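Thiamin pyrophosphokinase family protein (Enterococcus faecalis, PDB 3MEL) probably transfers a pyrophosphate group from ATP to thiamine to make thiamine diphosphate, and binds thiamine diphosphate and magnesium. Local coordinates at residues 88-99 and 121-131. Sequence-based numbering, arbitrary orientation.
Sequences LQRFPQAEMTII and FQGVLRQIRLC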
ATOM      1  N   LEU A  88       5.382  -9.613  20.872  1.00 31.98           N
ATOM      2  CA  LEU A  88       6.787  -9.972  20.826  1.00 30.27           C
ATOM      3  C   LEU A  88       7.392  -9.953  22.223  1.00 32.18           C
ATOM      4  O   LEU A  88       8.397 -10.620  22.475  1.00 33.69           O
ATOM      5  CB  LEU A  88       7.578  -9.055  19.907  1.00 27.57           C
ATOM      6  CG  LEU A  88       7.672  -9.384  18.425  1.00 30.33           C
ATOM      7  CD1 LEU A  88       8.191  -8.162  17.721  1.00 33.03           C
ATOM      8  CD2 LEU A  88       8.576 -10.556  18.154  1.00 27.55           C
ATOM      9  N   GLN A  89       6.801  -9.190  23.138  1.00 32.08           N
ATOM     10  CA  GLN A  89       7.332  -9.173  24.495  1.00 33.60           C
ATOM     11  C   GLN A  89       7.164 -10.551  25.110  1.00 36.04           C
ATOM     12  O   GLN A  89       7.998 -10.982  25.901  1.00 37.31           O
ATOM     13  CB  GLN A  89       6.641  -8.147  25.383  1.00 30.57           C
ATOM     14  CG  GLN A  89       7.185  -8.188  26.798  1.00 38.35           C
ATOM     15  CD  GLN A  89       6.355  -7.406  27.806  1.00 40.28           C
ATOM     16  OE1 GLN A  89       6.397  -6.173  27.831  1.00 41.70           O
ATOM     17  NE2 GLN A  89       5.610  -8.122  28.658  1.00 35.90           N
ATOM     18  N   ARG A  90       6.082 -11.226  24.723  1.00 33.11           N
ATOM     19  CA  ARG A  90       5.666 -12.485  25.313  1.00 28.83           C
ATOM     20  C   ARG A  90       6.202 -13.658  24.526  1.00 33.38           C
ATOM     21  O   ARG A  90       6.276 -14.763  25.064  1.00 36.84           O
ATOM     22  CB  ARG A  90       4.137 -12.573  25.339  1.00 28.64           C
ATOM     23  CG  ARG A  90       3.483 -12.032  26.592  1.00 26.40           C
ATOM     24  CD  ARG A  90       2.048 -11.585  26.333  1.00 25.44           C
ATOM     25  NE  ARG A  90       1.558 -10.718  27.400  1.00 27.10           N
ATOM     26  CZ  ARG A  90       1.811  -9.407  27.487  1.00 33.43           C
ATOM     27  NH1 ARG A  90       2.538  -8.786  26.564  1.00 29.51           N
ATOM     28  NH2 ARG A  90       1.331  -8.712  28.506  1.00 33.96           N
ATOM     29  N   PHE A  91       6.547 -13.427  23.254  1.00 32.15           N
ATOM     30  CA  PHE A  91       7.035 -14.481  22.351  1.00 27.38           C
ATOM     31  C   PHE A  91       8.154 -13.961  21.473  1.00 29.76           C
ATOM     32  O   PHE A  91       8.012 -13.889  20.266  1.00 29.10           O
ATOM     33  CB  PHE A  91       5.904 -14.985  21.461  1.00 26.70           C
ATOM     34  CG  PHE A  91       4.806 -15.692  22.211  1.00 30.74           C
ATOM     35  CD1 PHE A  91       4.691 -17.074  22.159  1.00 29.53           C
ATOM     36  CD2 PHE A  91       3.900 -14.980  22.979  1.00 28.56           C
ATOM     37  CE1 PHE A  91       3.684 -17.725  22.857  1.00 30.35           C
ATOM     38  CE2 PHE A  91       2.900 -15.620  23.664  1.00 28.84           C
ATOM     39  CZ  PHE A  91       2.789 -16.995  23.605  1.00 28.23           C
ATOM     40  N   PRO A  92       9.296 -13.618  22.072  1.00 31.58           N
ATOM     41  CA  PRO A  92      10.230 -12.778  21.317  1.00 30.27           C
ATOM     42  C   PRO A  92      10.840 -13.448  20.077  1.00 33.50           C
ATOM     43  O   PRO A  92      11.552 -12.800  19.315  1.00 36.80           O
ATOM     44  CB  PRO A  92      11.326 -12.446  22.344  1.00 31.38           C
ATOM     45  CG  PRO A  92      10.843 -12.985  23.660  1.00 30.10           C
ATOM     46  CD  PRO A  92       9.848 -14.042  23.367  1.00 26.95           C
ATOM     47  N   GLN A  93      10.588 -14.727  19.866  1.00 34.89           N
ATOM     48  CA  GLN A  93      11.243 -15.402  18.749  1.00 36.39           C
ATOM     49  C   GLN A  93      10.237 -15.945  17.771  1.00 33.67           C
ATOM     50  O   GLN A  93      10.593 -16.565  16.782  1.00 31.67           O
ATOM     51  CB  GLN A  93      12.135 -16.534  19.238  1.00 38.51           C
ATOM     52  CG  GLN A  93      13.254 -16.115  20.175  1.00 41.68           C
ATOM     53  CD  GLN A  93      14.148 -17.296  20.477  1.00 63.63           C
ATOM     54  OE1 GLN A  93      13.796 -18.182  21.271  1.00 57.16           O
ATOM     55  NE2 GLN A  93      15.302 -17.344  19.812  1.00 69.82           N
ATOM     56  N   ALA A  94       8.973 -15.683  18.049  1.00 36.51           N
ATOM     57  CA  ALA A  94       7.885 -16.230  17.260  1.00 35.14           C
ATOM     58  C   ALA A  94       7.651 -15.416  16.002  1.00 35.08           C
ATOM     59  O   ALA A  94       7.884 -14.201  15.972  1.00 30.62           O
ATOM     60  CB  ALA A  94       6.607 -16.293  18.091  1.00 33.98           C
ATOM     61  N   GLU A  95       7.162 -16.108  14.979  1.00 32.94           N
ATOM     62  CA  GLU A  95       6.866 -15.516  13.698  1.00 31.25           C
ATOM     63  C   GLU A  95       5.491 -14.865  13.677  1.00 33.26           C
ATOM     64  O   GLU A  95       4.479 -15.546  13.570  1.00 36.03           O
ATOM     65  CB  GLU A  95       6.926 -16.595  12.640  1.00 33.16           C
ATOM     66  CG  GLU A  95       6.657 -16.091  11.255  1.00 38.30           C
ATOM     67  CD  GLU A  95       6.059 -17.156  10.394  1.00 37.99           C
ATOM     68  OE1 GLU A  95       4.932 -17.596  10.704  1.00 37.37           O
ATOM     69  OE2 GLU A  95       6.719 -17.547   9.417  1.00 38.86           O
HETATM   70  N   MSE A  96       5.474 -13.537  13.735  1.00 32.55           N
HETATM   71  CA  MSE A  96       4.243 -12.756  13.813  1.00 28.76           C
HETATM   72  C   MSE A  96       3.498 -12.593  12.498  1.00 27.01           C
HETATM   73  O   MSE A  96       3.977 -11.972  11.561  1.00 29.72           O
HETATM   74  CB  MSE A  96       4.585 -11.392  14.366  1.00 30.25           C
HETATM   75  CG  MSE A  96       5.480 -11.492  15.572  1.00 36.77           C
HETATM   76 SE   MSE A  96       4.436 -11.844  17.193  1.00 57.68          SE
HETATM   77  CE  MSE A  96       5.889 -12.469  18.314  1.00 34.71           C
ATOM     78  N   THR A  97       2.299 -13.137  12.447  1.00 26.82           N
ATOM     79  CA  THR A  97       1.473 -13.050  11.262  1.00 25.50           C
ATOM     80  C   THR A  97       0.346 -12.081  11.534  1.00 27.93           C
ATOM     81  O   THR A  97      -0.460 -12.282  12.441  1.00 28.81           O
ATOM     82  CB  THR A  97       0.885 -14.428  10.901  1.00 24.88           C
ATOM     83  OG1 THR A  97       1.953 -15.356  10.670  1.00 27.65           O
ATOM     84  CG2 THR A  97       0.004 -14.341   9.675  1.00 21.83           C
ATOM     85  N   ILE A  98       0.288 -11.019  10.750  1.00 27.21           N
ATOM     86  CA  ILE A  98      -0.742 -10.020  10.956  1.00 27.50           C
ATOM     87  C   ILE A  98      -1.777 -10.079   9.865  1.00 27.18           C
ATOM     88  O   ILE A  98      -1.496  -9.754   8.724  1.00 33.12           O
ATOM     89  CB  ILE A  98      -0.153  -8.609  11.017  1.00 29.18           C
ATOM     90  CG1 ILE A  98       0.909  -8.527  12.114  1.00 26.65           C
ATOM     91  CG2 ILE A  98      -1.249  -7.585  11.273  1.00 28.59           C
ATOM     92  CD1 ILE A  98       1.426  -7.107  12.334  1.00 24.99           C
ATOM     93  N   ILE A  99      -2.982 -10.494  10.211  1.00 25.85           N
ATOM     94  CA  ILE A  99      -4.067 -10.455   9.252  1.00 29.52           C
ATOM     95  C   ILE A  99      -5.136  -9.427   9.655  1.00 34.39           C
ATOM     96  O   ILE A  99      -5.179  -8.974  10.800  1.00 32.04           O
ATOM     97  CB  ILE A  99      -4.706 -11.835   9.058  1.00 29.67           C
ATOM     98  CG1 ILE A  99      -5.528 -12.224  10.288  1.00 29.51           C
ATOM     99  CG2 ILE A  99      -3.628 -12.868   8.739  1.00 30.23           C
ATOM    100  CD1 ILE A  99      -6.459 -13.389  10.074  1.00 31.33           C
ATOM    101  N   PHE A 121      11.551  -3.023  16.147  1.00 32.43           N
ATOM    102  CA  PHE A 121      11.101  -4.165  15.360  1.00 27.94           C
ATOM    103  C   PHE A 121      12.184  -4.614  14.407  1.00 30.84           C
ATOM    104  O   PHE A 121      12.127  -5.723  13.885  1.00 31.07           O
ATOM    105  CB  PHE A 121       9.881  -3.812  14.520  1.00 29.02           C
ATOM    106  CG  PHE A 121       8.663  -3.543  15.317  1.00 30.36           C
ATOM    107  CD1 PHE A 121       8.370  -4.314  16.419  1.00 26.77           C
ATOM    108  CD2 PHE A 121       7.795  -2.521  14.960  1.00 29.38           C
ATOM    109  CE1 PHE A 121       7.246  -4.075  17.164  1.00 28.58           C
ATOM    110  CE2 PHE A 121       6.655  -2.280  15.700  1.00 29.25           C
ATOM    111  CZ  PHE A 121       6.382  -3.063  16.813  1.00 28.06           C
ATOM    112  N   GLN A 122      13.139  -3.732  14.136  1.00 29.72           N
ATOM    113  CA  GLN A 122      14.242  -4.066  13.249  1.00 30.16           C
ATOM    114  C   GLN A 122      14.859  -5.457  13.559  1.00 32.69           C
ATOM    115  O   GLN A 122      15.034  -6.301  12.661  1.00 30.74           O
ATOM    116  CB  GLN A 122      15.299  -2.976  13.325  1.00 28.24           C
ATOM    117  CG  GLN A 122      15.605  -2.369  11.975  1.00 40.08           C
ATOM    118  CD  GLN A 122      17.088  -2.383  11.657  1.00 53.66           C
ATOM    119  OE1 GLN A 122      17.929  -2.446  12.566  1.00 54.45           O
ATOM    120  NE2 GLN A 122      17.423  -2.325  10.365  1.00 42.18           N
ATOM    121  N   GLY A 123      15.159  -5.691  14.835  1.00 28.78           N
ATOM    122  CA  GLY A 123      15.796  -6.913  15.283  1.00 23.12           C
ATOM    123  C   GLY A 123      14.989  -8.159  15.000  1.00 27.19           C
ATOM    124  O   GLY A 123      15.492  -9.274  15.132  1.00 27.31           O
ATOM    125  N   VAL A 124      13.738  -7.981  14.598  1.00 25.97           N
ATOM    126  CA  VAL A 124      12.905  -9.115  14.237  1.00 26.72           C
ATOM    127  C   VAL A 124      12.161  -8.957  12.900  1.00 30.40           C
ATOM    128  O   VAL A 124      11.021  -9.411  12.785  1.00 34.32           O
ATOM    129  CB  VAL A 124      11.890  -9.460  15.365  1.00 28.49           C
ATOM    130  CG1 VAL A 124      12.612  -9.797  16.665  1.00 28.31           C
ATOM    131  CG2 VAL A 124      10.903  -8.323  15.592  1.00 26.21           C
ATOM    132  N   LEU A 125      12.786  -8.342  11.892  1.00 26.44           N
ATOM    133  CA  LEU A 125      12.103  -8.157  10.601  1.00 25.93           C
ATOM    134  C   LEU A 125      11.813  -9.478   9.919  1.00 29.33           C
ATOM    135  O   LEU A 125      10.819  -9.642   9.215  1.00 32.24           O
ATOM    136  CB  LEU A 125      12.915  -7.272   9.658  1.00 28.44           C
ATOM    137  CG  LEU A 125      14.333  -7.657   9.258  1.00 28.25           C
ATOM    138  CD1 LEU A 125      14.358  -8.574   8.072  1.00 28.14           C
ATOM    139  CD2 LEU A 125      15.064  -6.384   8.932  1.00 34.89           C
ATOM    140  N   ARG A 126      12.717 -10.419  10.127  1.00 32.56           N
ATOM    141  CA  ARG A 126      12.621 -11.746   9.579  1.00 30.38           C
ATOM    142  C   ARG A 126      11.431 -12.476  10.207  1.00 30.14           C
ATOM    143  O   ARG A 126      10.984 -13.500   9.714  1.00 32.52           O
ATOM    144  CB  ARG A 126      13.937 -12.454   9.882  1.00 33.04           C
ATOM    145  CG  ARG A 126      14.511 -13.319   8.777  1.00 32.46           C
ATOM    146  CD  ARG A 126      14.612 -12.604   7.458  1.00 30.79           C
ATOM    147  NE  ARG A 126      13.345 -12.625   6.735  1.00 35.64           N
ATOM    148  CZ  ARG A 126      12.729 -13.726   6.312  1.00 36.75           C
ATOM    149  NH1 ARG A 126      11.582 -13.619   5.658  1.00 36.64           N
ATOM    150  NH2 ARG A 126      13.250 -14.929   6.537  1.00 33.81           N
ATOM    151  N   GLN A 127      10.897 -11.920  11.288  1.00 31.45           N
ATOM    152  CA  GLN A 127       9.821 -12.562  12.043  1.00 33.63           C
ATOM    153  C   GLN A 127       8.419 -12.033  11.736  1.00 33.98           C
ATOM    154  O   GLN A 127       7.437 -12.583  12.212  1.00 38.45           O
ATOM    155  CB  GLN A 127      10.078 -12.424  13.549  1.00 30.73           C
ATOM    156  CG  GLN A 127      11.285 -13.195  14.048  1.00 27.95           C
ATOM    157  CD  GLN A 127      11.426 -13.142  15.541  1.00 28.73           C
ATOM    158  OE1 GLN A 127      10.439 -13.200  16.275  1.00 31.06           O
ATOM    159  NE2 GLN A 127      12.654 -13.041  16.009  1.00 30.05           N
ATOM    160  N   ILE A 128       8.331 -10.971  10.947  1.00 30.48           N
ATOM    161  CA  ILE A 128       7.091 -10.227  10.772  1.00 29.48           C
ATOM    162  C   ILE A 128       6.477 -10.560   9.412  1.00 31.02           C
ATOM    163  O   ILE A 128       7.161 -10.496   8.388  1.00 33.58           O
ATOM    164  CB  ILE A 128       7.379  -8.676  10.969  1.00 32.45           C
ATOM    165  CG1 ILE A 128       7.702  -8.380  12.439  1.00 28.82           C
ATOM    166  CG2 ILE A 128       6.236  -7.790  10.481  1.00 23.67           C
ATOM    167  CD1 ILE A 128       8.594  -7.197  12.662  1.00 28.13           C
ATOM    168  N   ARG A 129       5.204 -10.953   9.408  1.00 28.52           N
ATOM    169  CA  ARG A 129       4.482 -11.263   8.169  1.00 29.23           C
ATOM    170  C   ARG A 129       3.125 -10.591   8.183  1.00 32.10           C
ATOM    171  O   ARG A 129       2.462 -10.576   9.222  1.00 31.83           O
ATOM    172  CB  ARG A 129       4.240 -12.769   8.028  1.00 30.91           C
ATOM    173  CG  ARG A 129       5.130 -13.483   7.045  1.00 41.87           C
ATOM    174  CD  ARG A 129       6.544 -13.596   7.583  1.00 42.60           C
ATOM    175  NE  ARG A 129       7.103 -14.938   7.433  1.00 45.92           N
ATOM    176  CZ  ARG A 129       8.315 -15.274   7.865  1.00 46.12           C
ATOM    177  NH1 ARG A 129       9.076 -14.353   8.446  1.00 41.43           N
ATOM    178  NH2 ARG A 129       8.769 -16.517   7.711  1.00 47.36           N
ATOM    179  N   LEU A 130       2.710 -10.058   7.034  1.00 29.94           N
ATOM    180  CA  LEU A 130       1.387  -9.470   6.868  1.00 27.96           C
ATOM    181  C   LEU A 130       0.677 -10.201   5.758  1.00 27.99           C
ATOM    182  O   LEU A 130       1.263 -10.414   4.707  1.00 30.99           O
ATOM    183  CB  LEU A 130       1.508  -8.006   6.462  1.00 32.01           C
ATOM    184  CG  LEU A 130       1.972  -6.962   7.472  1.00 35.31           C
ATOM    185  CD1 LEU A 130       2.758  -5.899   6.760  1.00 33.74           C
ATOM    186  CD2 LEU A 130       0.776  -6.341   8.184  1.00 35.28           C
ATOM    187  N   CYS A 131      -0.586 -10.561   5.955  1.00 28.32           N
ATOM    188  CA  CYS A 131      -1.279 -11.357   4.943  1.00 27.43           C
ATOM    189  C   CYS A 131      -2.712 -10.967   4.639  1.00 29.34           C
ATOM    190  O   CYS A 131      -3.467 -10.548   5.501  1.00 36.00           O
ATOM    191  CB  CYS A 131      -1.224 -12.840   5.298  1.00 28.34           C
ATOM    192  SG  CYS A 131       0.440 -13.436   5.548  1.00 36.00           S
TER
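Met96 O accepts the backbone N-H of Arg129 at 2.7 Å as part of a parallel ladder joining strands 95-99 and 128-131. Ile98 N donates to Arg129 O (2.7 Å) and Cys131 N to Ile98 O (3.0 Å), while the N-H of Met96 makes only a weak bond to Gln127 O. The CA-H groups of Glu95, Thr97 and Leu130 make CA-H...O contacts with carbonyl oxygens of the opposite segment. On the sheet face bearing Thr97 and Arg129, Glu95 OE2 forms a salt bridge with Arg129 NH2 at 2.9 Å. The glutamate chain passes across the arginine, nearly perpendicular to it. With CG anti to the backbone N (chi1 -179°) and the rest of the chain stretched out, Glu95 lies over the guanidinium, its CG above the centre of one face; OE2 also comes in over a face, and the carboxylate is turned 59° from the guanidinium plane. Both strands run parallel, 22° apart, within the parallel part of the mixed sheet: helices 106-113 and 119-122 lie on the connection between them, a beta-alpha-beta crossover, strand 3-7 flanks 95-99, and antiparallel strand 135-140 flanks 128-131. On the other face Leu130 runs alongside Ile98, with Leu130 CD2 3.7 Å from Ile98 CB; Ile98 also sits close to Thr80, which binds thiamine diphosphate. Beyond the strand starts, at the end of helix 79-90, Leu88 CD1 meets Val124 CG2 tip to tip at 3.5 Å and approaches the Phe121 ring obliquely. The extended Gln127 side chain reaches across to the type I turn Phe91-Ala94, where its amide lies among the carbonyls of Pro92, Gln93 and Ala94.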